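Local coordinates for protein restriction endonuclease (Mycobacterium sp., PDB 4F0Q) that cleaves DNA in response to cytosine methylation, acting as a tetrameric, modification-dependent restriction endonuclease, at residues H49-P54 with V219-I224; L57-V62 with D226-A231. All blocks are in the same frame, centred on the assembly; numbering follows the deposited sequence.

Interaction 1. Residues H49-P54 with V219-I224; sequences HWLTSP and VDFRWI
The ring of Phe221 lies flat against the last turn of helix 48-52, meeting Leu51 along one side and Thr52 at its far end. Leu51 O stands 3.2 Å above the ring plane, displaced toward the rim on the CB side, where its nearest ring atom is Phe221 CG at 3.3 Å. Thr52 N lies over the same face, and Thr52 CA makes an off-centre CH-pi contact, 4.2 Å from the ring centroid and 30° off its normal. The Leu51 side chain crosses the phenyl group at about a right angle; with CG anti to the backbone N (chi1 -176°), its branch point reaches Phe221 CD2 at 3.6 Å. At the other end of the ring, the methyl CG2 of Thr52 approaches Phe221 CZ to 3.5 Å, while OG1 turns back to Tyr48 O within its own helix.

Phe221 occupies the turn between strand 218-220 and helix 222-227. That turn is capped by Asp220, whose OD1 accepts from Arg222 N at 3.1 Å; Asp220 OD2 also forms a salt bridge with Arg222 NE at 3.3 Å. Val23 of strand 22-24 and Phe157 pack around the ring as well.

The ring thus packs on carbon of Leu51 and Thr52 while its face meets a carbonyl oxygen. Leu51 O takes a hydrogen bond from Arg21 NE, so burying it against the ring probably costs little.

Interaction 2. Residues L57-V62 with D226-A231; sequences LGLPKV and DRRNAA
A guanidinium group sandwiched between two aliphatic side chains is the striking feature here: Leu59 CD1 sits over one face of Arg228 and Val62 CG2 over the opposite face. The setting is the PUA-related N-terminal domain, where the loop after helix 48-52 passes the chain leaving helix 222-227. Leu59 CD1 is centred on the group, 3.8 Å above its plane, and Leu59 comes from the direction opposite to Arg228. Val62 touches with one branch alone, CG2 lying 3.3 Å from Arg228 NH1.

Between these covers, the edge of the guanidinium is used for polar contact. Arg228 NH2 donates to Pro60 O at 2.7 Å with an N-H...O angle of 159°, and the oxygen is only 13° out of the guanidinium plane. Seen from the carbonyl the fit is less regular, for the donor is tilted 32° from the carbonyl plane. The arginine chain bends at chi3, which carries its flat end across the loop. Pro60 O also accepts from Ser53 OG, so two donors grip this oxygen and would limit rotation of both the loop peptide and the arginine head.

Gln37 NE2 holds Leu59 O, and Tyr48 OH holds Val62 O, fixing the loop on either side of Pro60. Past Arg228 the chain folds into an Asx turn, in which Asn229 OD1 accepts from Ala231 N at 3.1 Å.

Interactions 1 and 2 lie with their centres about 9 Å apart, on the same side of the chain's centre, and both draw on helix 222-227: the first at the turn entering it, the second where the chain leaves it. Their segments alternate in sequence, 49-54 and 57-62 coming before 219-224 and 226-231, so two successive pieces of one region run beside two successive pieces of another. Ser53 bridges the two contacts, for its OG also lies 3.3 Å from Arg228 NH1, a probable hydrogen bond. Together they join chain pieces some 165 residues apart within the N-terminal domain, well away from the magnesium site of the nuclease domain.

Interaction 1. Residues H49-P54 with V219-I224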
ATOM      1  N   HIS A  49      21.690  23.012 -34.502  1.00 22.50           N
ATOM      2  CA  HIS A  49      21.829  22.376 -35.809  1.00 21.80           C
ATOM      3  C   HIS A  49      23.193  21.728 -36.022  1.00 19.59           C
ATOM      4  O   HIS A  49      23.318  20.779 -36.793  1.00 20.00           O
ATOM      5  CB  HIS A  49      21.517  23.368 -36.930  1.00 19.13           C
ATOM      6  CG  HIS A  49      20.064  23.717 -37.034  1.00 20.86           C
ATOM      7  ND1 HIS A  49      19.121  22.831 -37.506  1.00 20.84           N
ATOM      8  CD2 HIS A  49      19.394  24.850 -36.719  1.00 24.27           C
ATOM      9  CE1 HIS A  49      17.930  23.405 -37.482  1.00 21.30           C
ATOM     10  NE2 HIS A  49      18.069  24.631 -37.008  1.00 23.15           N
ATOM     11  N   TRP A  50      24.212  22.236 -35.340  1.00 22.61           N
ATOM     12  CA  TRP A  50      25.522  21.603 -35.393  1.00 23.46           C
ATOM     13  C   TRP A  50      25.533  20.331 -34.556  1.00 22.41           C
ATOM     14  O   TRP A  50      26.092  19.314 -34.962  1.00 24.86           O
ATOM     15  CB  TRP A  50      26.618  22.546 -34.900  1.00 21.97           C
ATOM     16  CG  TRP A  50      27.918  21.837 -34.690  1.00 22.22           C
ATOM     17  CD1 TRP A  50      28.866  21.568 -35.632  1.00 20.41           C
ATOM     18  CD2 TRP A  50      28.404  21.284 -33.461  1.00 24.35           C
ATOM     19  NE1 TRP A  50      29.917  20.890 -35.066  1.00 26.65           N
ATOM     20  CE2 TRP A  50      29.658  20.701 -33.734  1.00 26.83           C
ATOM     21  CE3 TRP A  50      27.903  21.227 -32.157  1.00 22.20           C
ATOM     22  CZ2 TRP A  50      30.419  20.072 -32.750  1.00 22.85           C
ATOM     23  CZ3 TRP A  50      28.660  20.601 -31.182  1.00 23.17           C
ATOM     24  CH2 TRP A  50      29.903  20.033 -31.484  1.00 26.81           C
ATOM     25  N   LEU A  51      24.916  20.402 -33.382  1.00 20.32           N
ATOM     26  CA  LEU A  51      24.894  19.277 -32.457  1.00 18.95           C
ATOM     27  C   LEU A  51      24.092  18.107 -33.020  1.00 18.18           C
ATOM     28  O   LEU A  51      24.459  16.948 -32.835  1.00 20.87           O
ATOM     29  CB  LEU A  51      24.321  19.716 -31.106  1.00 21.78           C
ATOM     30  CG  LEU A  51      24.305  18.685 -29.976  1.00 22.87           C
ATOM     31  CD1 LEU A  51      25.713  18.197 -29.666  1.00 22.78           C
ATOM     32  CD2 LEU A  51      23.651  19.269 -28.733  1.00 17.64           C
ATOM     33  N   THR A  52      23.004  18.419 -33.716  1.00 17.93           N
ATOM     34  CA  THR A  52      22.122  17.388 -34.256  1.00 21.42           C
ATOM     35  C   THR A  52      22.533  16.938 -35.655  1.00 22.57           C
ATOM     36  O   THR A  52      22.282  15.798 -36.046  1.00 21.32           O
ATOM     37  CB  THR A  52      20.657  17.862 -34.294  1.00 18.02           C
ATOM     38  OG1 THR A  52      20.561  19.068 -35.063  1.00 20.68           O
ATOM     39  CG2 THR A  52      20.151  18.123 -32.888  1.00 18.35           C
ATOM     40  N   SER A  53      23.158  17.837 -36.407  1.00 20.94           N
ATOM     41  CA  SER A  53      23.578  17.527 -37.768  1.00 22.83           C
ATOM     42  C   SER A  53      24.753  18.394 -38.200  1.00 24.43           C
ATOM     43  O   SER A  53      24.569  19.364 -38.934  1.00 26.57           O
ATOM     44  CB  SER A  53      22.414  17.718 -38.740  1.00 20.37           C
ATOM     45  OG  SER A  53      22.808  17.422 -40.068  1.00 24.28           O
ATOM     46  N   PRO A  54      25.969  18.038 -37.756  1.00 23.51           N
ATOM     47  CA  PRO A  54      27.176  18.816 -38.057  1.00 24.48           C
ATOM     48  C   PRO A  54      27.442  18.914 -39.558  1.00 29.35           C
ATOM     49  O   PRO A  54      27.122  17.985 -40.301  1.00 34.60           O
ATOM     50  CB  PRO A  54      28.288  18.019 -37.365  1.00 25.63           C
ATOM     51  CG  PRO A  54      27.740  16.641 -37.227  1.00 24.75           C
ATOM     52  CD  PRO A  54      26.275  16.815 -36.995  1.00 21.21           C
ATOM     53  N   VAL A 219      23.512  11.963 -23.651  1.00 15.77           N
ATOM     54  CA  VAL A 219      23.776  11.051 -24.761  1.00 19.41           C
ATOM     55  C   VAL A 219      24.860  11.566 -25.704  1.00 20.12           C
ATOM     56  O   VAL A 219      25.171  12.759 -25.729  1.00 19.02           O
ATOM     57  CB  VAL A 219      22.499  10.772 -25.590  1.00 18.35           C
ATOM     58  CG1 VAL A 219      21.459  10.036 -24.754  1.00 16.43           C
ATOM     59  CG2 VAL A 219      21.931  12.067 -26.147  1.00 20.63           C
ATOM     60  N   ASP A 220      25.434  10.645 -26.472  1.00 19.02           N
ATOM     61  CA  ASP A 220      26.372  10.987 -27.529  1.00 18.23           C
ATOM     62  C   ASP A 220      25.580  11.073 -28.825  1.00 21.01           C
ATOM     63  O   ASP A 220      24.867  10.137 -29.183  1.00 19.39           O
ATOM     64  CB  ASP A 220      27.458   9.915 -27.644  1.00 21.18           C
ATOM     65  CG  ASP A 220      28.654  10.369 -28.465  1.00 18.32           C
ATOM     66  OD1 ASP A 220      28.493  11.252 -29.334  1.00 20.86           O
ATOM     67  OD2 ASP A 220      29.760   9.837 -28.241  1.00 16.65           O
ATOM     68  N   PHE A 221      25.702  12.195 -29.528  1.00 20.77           N
ATOM     69  CA  PHE A 221      24.927  12.404 -30.747  1.00 21.69           C
ATOM     70  C   PHE A 221      25.428  11.580 -31.929  1.00 20.05           C
ATOM     71  O   PHE A 221      24.816  11.582 -32.997  1.00 24.20           O
ATOM     72  CB  PHE A 221      24.863  13.887 -31.113  1.00 22.51           C
ATOM     73  CG  PHE A 221      23.502  14.490 -30.935  1.00 24.58           C
ATOM     74  CD1 PHE A 221      22.502  14.261 -31.866  1.00 23.47           C
ATOM     75  CD2 PHE A 221      23.217  15.277 -29.833  1.00 24.64           C
ATOM     76  CE1 PHE A 221      21.244  14.810 -31.702  1.00 29.76           C
ATOM     77  CE2 PHE A 221      21.961  15.830 -29.664  1.00 23.54           C
ATOM     78  CZ  PHE A 221      20.974  15.595 -30.598  1.00 27.22           C
ATOM     79  N   ARG A 222      26.537  10.871 -31.736  1.00 22.69           N
ATOM     80  CA  ARG A 222      27.034   9.952 -32.752  1.00 20.96           C
ATOM     81  C   ARG A 222      26.104   8.746 -32.875  1.00 21.04           C
ATOM     82  O   ARG A 222      26.124   8.033 -33.878  1.00 23.07           O
ATOM     83  CB  ARG A 222      28.462   9.507 -32.435  1.00 20.91           C
ATOM     84  CG  ARG A 222      29.484  10.628 -32.528  1.00 21.08           C
ATOM     85  CD  ARG A 222      30.904  10.098 -32.439  1.00 22.41           C
ATOM     86  NE  ARG A 222      31.177   9.468 -31.151  1.00 20.62           N
ATOM     87  CZ  ARG A 222      32.346   8.934 -30.815  1.00 20.65           C
ATOM     88  NH1 ARG A 222      33.355   8.949 -31.674  1.00 21.23           N
ATOM     89  NH2 ARG A 222      32.505   8.381 -29.621  1.00 22.13           N
ATOM     90  N   TRP A 223      25.297   8.530 -31.840  1.00 17.89           N
ATOM     91  CA  TRP A 223      24.236   7.532 -31.861  1.00 17.22           C
ATOM     92  C   TRP A 223      23.278   7.848 -33.004  1.00 19.30           C
ATOM     93  O   TRP A 223      22.943   6.983 -33.821  1.00 20.95           O
ATOM     94  CB  TRP A 223      23.489   7.565 -30.524  1.00 19.98           C
ATOM     95  CG  TRP A 223      22.379   6.564 -30.383  1.00 19.71           C
ATOM     96  CD1 TRP A 223      22.186   5.434 -31.125  1.00 21.71           C
ATOM     97  CD2 TRP A 223      21.306   6.610 -29.434  1.00 18.24           C
ATOM     98  NE1 TRP A 223      21.060   4.773 -30.695  1.00 17.79           N
ATOM     99  CE2 TRP A 223      20.501   5.475 -29.659  1.00 18.47           C
ATOM    100  CE3 TRP A 223      20.948   7.499 -28.417  1.00 16.28           C
ATOM    101  CZ2 TRP A 223      19.363   5.207 -28.903  1.00 17.02           C
ATOM    102  CZ3 TRP A 223      19.817   7.232 -27.669  1.00 14.17           C
ATOM    103  CH2 TRP A 223      19.038   6.096 -27.915  1.00 15.94           C
ATOM    104  N   ILE A 224      22.849   9.105 -33.056  1.00 21.43           N
ATOM    105  CA  ILE A 224      21.948   9.574 -34.100  1.00 25.65           C
ATOM    106  C   ILE A 224      22.643   9.571 -35.458  1.00 22.63           C
ATOM    107  O   ILE A 224      22.027   9.244 -36.473  1.00 23.52           O
ATOM    108  CB  ILE A 224      21.401  10.980 -33.778  1.00 25.10           C
ATOM    109  CG1 ILE A 224      20.656  10.957 -32.445  1.00 29.38           C
ATOM    110  CG2 ILE A 224      20.478  11.469 -34.881  1.00 18.95           C
ATOM    111  CD1 ILE A 224      19.552   9.920 -32.392  1.00 26.73           C
TER

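Interaction 2. Residues L57-V62 with D226-A231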
ATOM      1  N   LEU A  57      29.154  16.252 -41.772  1.00 25.34           N
ATOM      2  CA  LEU A  57      28.450  14.997 -41.992  1.00 28.29           C
ATOM      3  C   LEU A  57      27.744  14.991 -43.346  1.00 28.42           C
ATOM      4  O   LEU A  57      27.419  13.933 -43.884  1.00 27.88           O
ATOM      5  CB  LEU A  57      27.445  14.750 -40.862  1.00 26.78           C
ATOM      6  CG  LEU A  57      27.313  13.304 -40.370  1.00 30.74           C
ATOM      7  CD1 LEU A  57      28.662  12.766 -39.919  1.00 26.41           C
ATOM      8  CD2 LEU A  57      26.298  13.216 -39.241  1.00 24.81           C
ATOM      9  N   GLY A  58      27.513  16.181 -43.892  1.00 25.45           N
ATOM     10  CA  GLY A  58      26.889  16.318 -45.195  1.00 23.34           C
ATOM     11  C   GLY A  58      25.440  15.874 -45.213  1.00 24.52           C
ATOM     12  O   GLY A  58      24.942  15.383 -46.225  1.00 26.82           O
ATOM     13  N   LEU A  59      24.759  16.048 -44.085  1.00 23.85           N
ATOM     14  CA  LEU A  59      23.366  15.640 -43.960  1.00 23.08           C
ATOM     15  C   LEU A  59      22.456  16.848 -43.771  1.00 21.30           C
ATOM     16  O   LEU A  59      22.903  17.898 -43.312  1.00 25.10           O
ATOM     17  CB  LEU A  59      23.200  14.667 -42.788  1.00 26.59           C
ATOM     18  CG  LEU A  59      23.836  13.285 -42.954  1.00 27.36           C
ATOM     19  CD1 LEU A  59      23.583  12.426 -41.725  1.00 22.55           C
ATOM     20  CD2 LEU A  59      23.310  12.600 -44.206  1.00 27.68           C
ATOM     21  N   PRO A  60      21.173  16.707 -44.141  1.00 20.00           N
ATOM     22  CA  PRO A  60      20.192  17.774 -43.909  1.00 24.34           C
ATOM     23  C   PRO A  60      19.989  18.038 -42.421  1.00 20.95           C
ATOM     24  O   PRO A  60      20.391  17.225 -41.589  1.00 20.29           O
ATOM     25  CB  PRO A  60      18.907  17.206 -44.521  1.00 23.93           C
ATOM     26  CG  PRO A  60      19.373  16.212 -45.527  1.00 21.72           C
ATOM     27  CD  PRO A  60      20.604  15.603 -44.934  1.00 20.94           C
ATOM     28  N   LYS A  61      19.367  19.166 -42.096  1.00 21.82           N
ATOM     29  CA  LYS A  61      19.128  19.536 -40.707  1.00 22.65           C
ATOM     30  C   LYS A  61      18.048  18.669 -40.072  1.00 24.71           C
ATOM     31  O   LYS A  61      17.132  18.202 -40.751  1.00 26.38           O
ATOM     32  CB  LYS A  61      18.706  21.003 -40.609  1.00 23.65           C
ATOM     33  CG  LYS A  61      19.700  21.996 -41.183  1.00 24.13           C
ATOM     34  CD  LYS A  61      19.157  23.412 -41.080  1.00 24.23           C
ATOM     35  CE  LYS A  61      20.115  24.423 -41.683  1.00 30.62           C
ATOM     36  NZ  LYS A  61      19.579  25.810 -41.595  1.00 29.05           N
ATOM     37  N   VAL A  62      18.165  18.456 -38.767  1.00 22.40           N
ATOM     38  CA  VAL A  62      17.101  17.831 -37.996  1.00 21.72           C
ATOM     39  C   VAL A  62      16.213  18.942 -37.450  1.00 19.18           C
ATOM     40  O   VAL A  62      16.455  19.464 -36.363  1.00 18.46           O
ATOM     41  CB  VAL A  62      17.657  16.992 -36.832  1.00 22.21           C
ATOM     42  CG1 VAL A  62      16.529  16.286 -36.093  1.00 20.38           C
ATOM     43  CG2 VAL A  62      18.672  15.985 -37.347  1.00 18.00           C
ATOM     44  N   ASP A 226      24.871   7.478 -36.430  1.00 22.10           N
ATOM     45  CA  ASP A 226      24.827   6.086 -36.858  1.00 20.77           C
ATOM     46  C   ASP A 226      23.426   5.695 -37.312  1.00 20.71           C
ATOM     47  O   ASP A 226      23.267   5.026 -38.332  1.00 23.20           O
ATOM     48  CB  ASP A 226      25.297   5.158 -35.738  1.00 19.54           C
ATOM     49  CG  ASP A 226      26.741   5.399 -35.352  1.00 18.81           C
ATOM     50  OD1 ASP A 226      27.495   5.939 -36.186  1.00 21.72           O
ATOM     51  OD2 ASP A 226      27.120   5.046 -34.216  1.00 23.38           O
ATOM     52  N   ARG A 227      22.412   6.111 -36.556  1.00 21.13           N
ATOM     53  CA  ARG A 227      21.032   5.825 -36.939  1.00 15.87           C
ATOM     54  C   ARG A 227      20.632   6.530 -38.239  1.00 21.68           C
ATOM     55  O   ARG A 227      19.800   6.028 -38.994  1.00 16.07           O
ATOM     56  CB  ARG A 227      20.059   6.178 -35.811  1.00 14.92           C
ATOM     57  CG  ARG A 227      20.085   5.199 -34.648  1.00 16.35           C
ATOM     58  CD  ARG A 227      18.855   5.352 -33.763  1.00 16.98           C
ATOM     59  NE  ARG A 227      17.615   5.158 -34.511  1.00 13.78           N
ATOM     60  CZ  ARG A 227      17.045   3.976 -34.721  1.00 11.64           C
ATOM     61  NH1 ARG A 227      17.601   2.873 -34.241  1.00 14.85           N
ATOM     62  NH2 ARG A 227      15.918   3.895 -35.415  1.00 14.16           N
ATOM     63  N   ARG A 228      21.229   7.691 -38.495  1.00 19.40           N
ATOM     64  CA  ARG A 228      20.977   8.421 -39.733  1.00 20.05           C
ATOM     65  C   ARG A 228      21.893   7.937 -40.851  1.00 21.46           C
ATOM     66  O   ARG A 228      21.738   8.329 -42.007  1.00 21.61           O
ATOM     67  CB  ARG A 228      21.169   9.927 -39.529  1.00 22.02           C
ATOM     68  CG  ARG A 228      20.142  10.583 -38.622  1.00 21.45           C
ATOM     69  CD  ARG A 228      20.393  12.078 -38.514  1.00 19.24           C
ATOM     70  NE  ARG A 228      20.108  12.773 -39.765  1.00 20.35           N
ATOM     71  CZ  ARG A 228      20.492  14.017 -40.034  1.00 19.15           C
ATOM     72  NH1 ARG A 228      21.191  14.702 -39.141  1.00 18.76           N
ATOM     73  NH2 ARG A 228      20.186  14.572 -41.198  1.00 18.61           N
ATOM     74  N   ASN A 229      22.851   7.086 -40.498  1.00 23.29           N
ATOM     75  CA  ASN A 229      23.810   6.567 -41.465  1.00 21.54           C
ATOM     76  C   ASN A 229      23.213   5.436 -42.297  1.00 22.37           C
ATOM     77  O   ASN A 229      22.884   4.374 -41.772  1.00 21.93           O
ATOM     78  CB  ASN A 229      25.077   6.090 -40.753  1.00 21.74           C
ATOM     79  CG  ASN A 229      26.286   6.064 -41.664  1.00 23.38           C
ATOM     80  OD1 ASN A 229      26.163   5.882 -42.875  1.00 26.87           O
ATOM     81  ND2 ASN A 229      27.466   6.247 -41.083  1.00 25.30           N
ATOM     82  N   ALA A 230      23.079   5.673 -43.599  1.00 26.13           N
ATOM     83  CA  ALA A 230      22.477   4.695 -44.500  1.00 22.95           C
ATOM     84  C   ALA A 230      23.402   3.510 -44.757  1.00 20.40           C
ATOM     85  O   ALA A 230      22.959   2.450 -45.200  1.00 21.71           O
ATOM     86  CB  ALA A 230      22.082   5.357 -45.812  1.00 23.66           C
ATOM     87  N   ALA A 231      24.687   3.693 -44.472  1.00 19.90           N
ATOM     88  CA  ALA A 231      25.677   2.643 -44.684  1.00 20.76           C
ATOM     89  C   ALA A 231      25.645   1.615 -43.559  1.00 25.50           C
ATOM     90  O   ALA A 231      26.164   0.507 -43.703  1.00 25.15           O
ATOM     91  CB  ALA A 231      27.065   3.247 -44.813  1.00 23.60           C
TER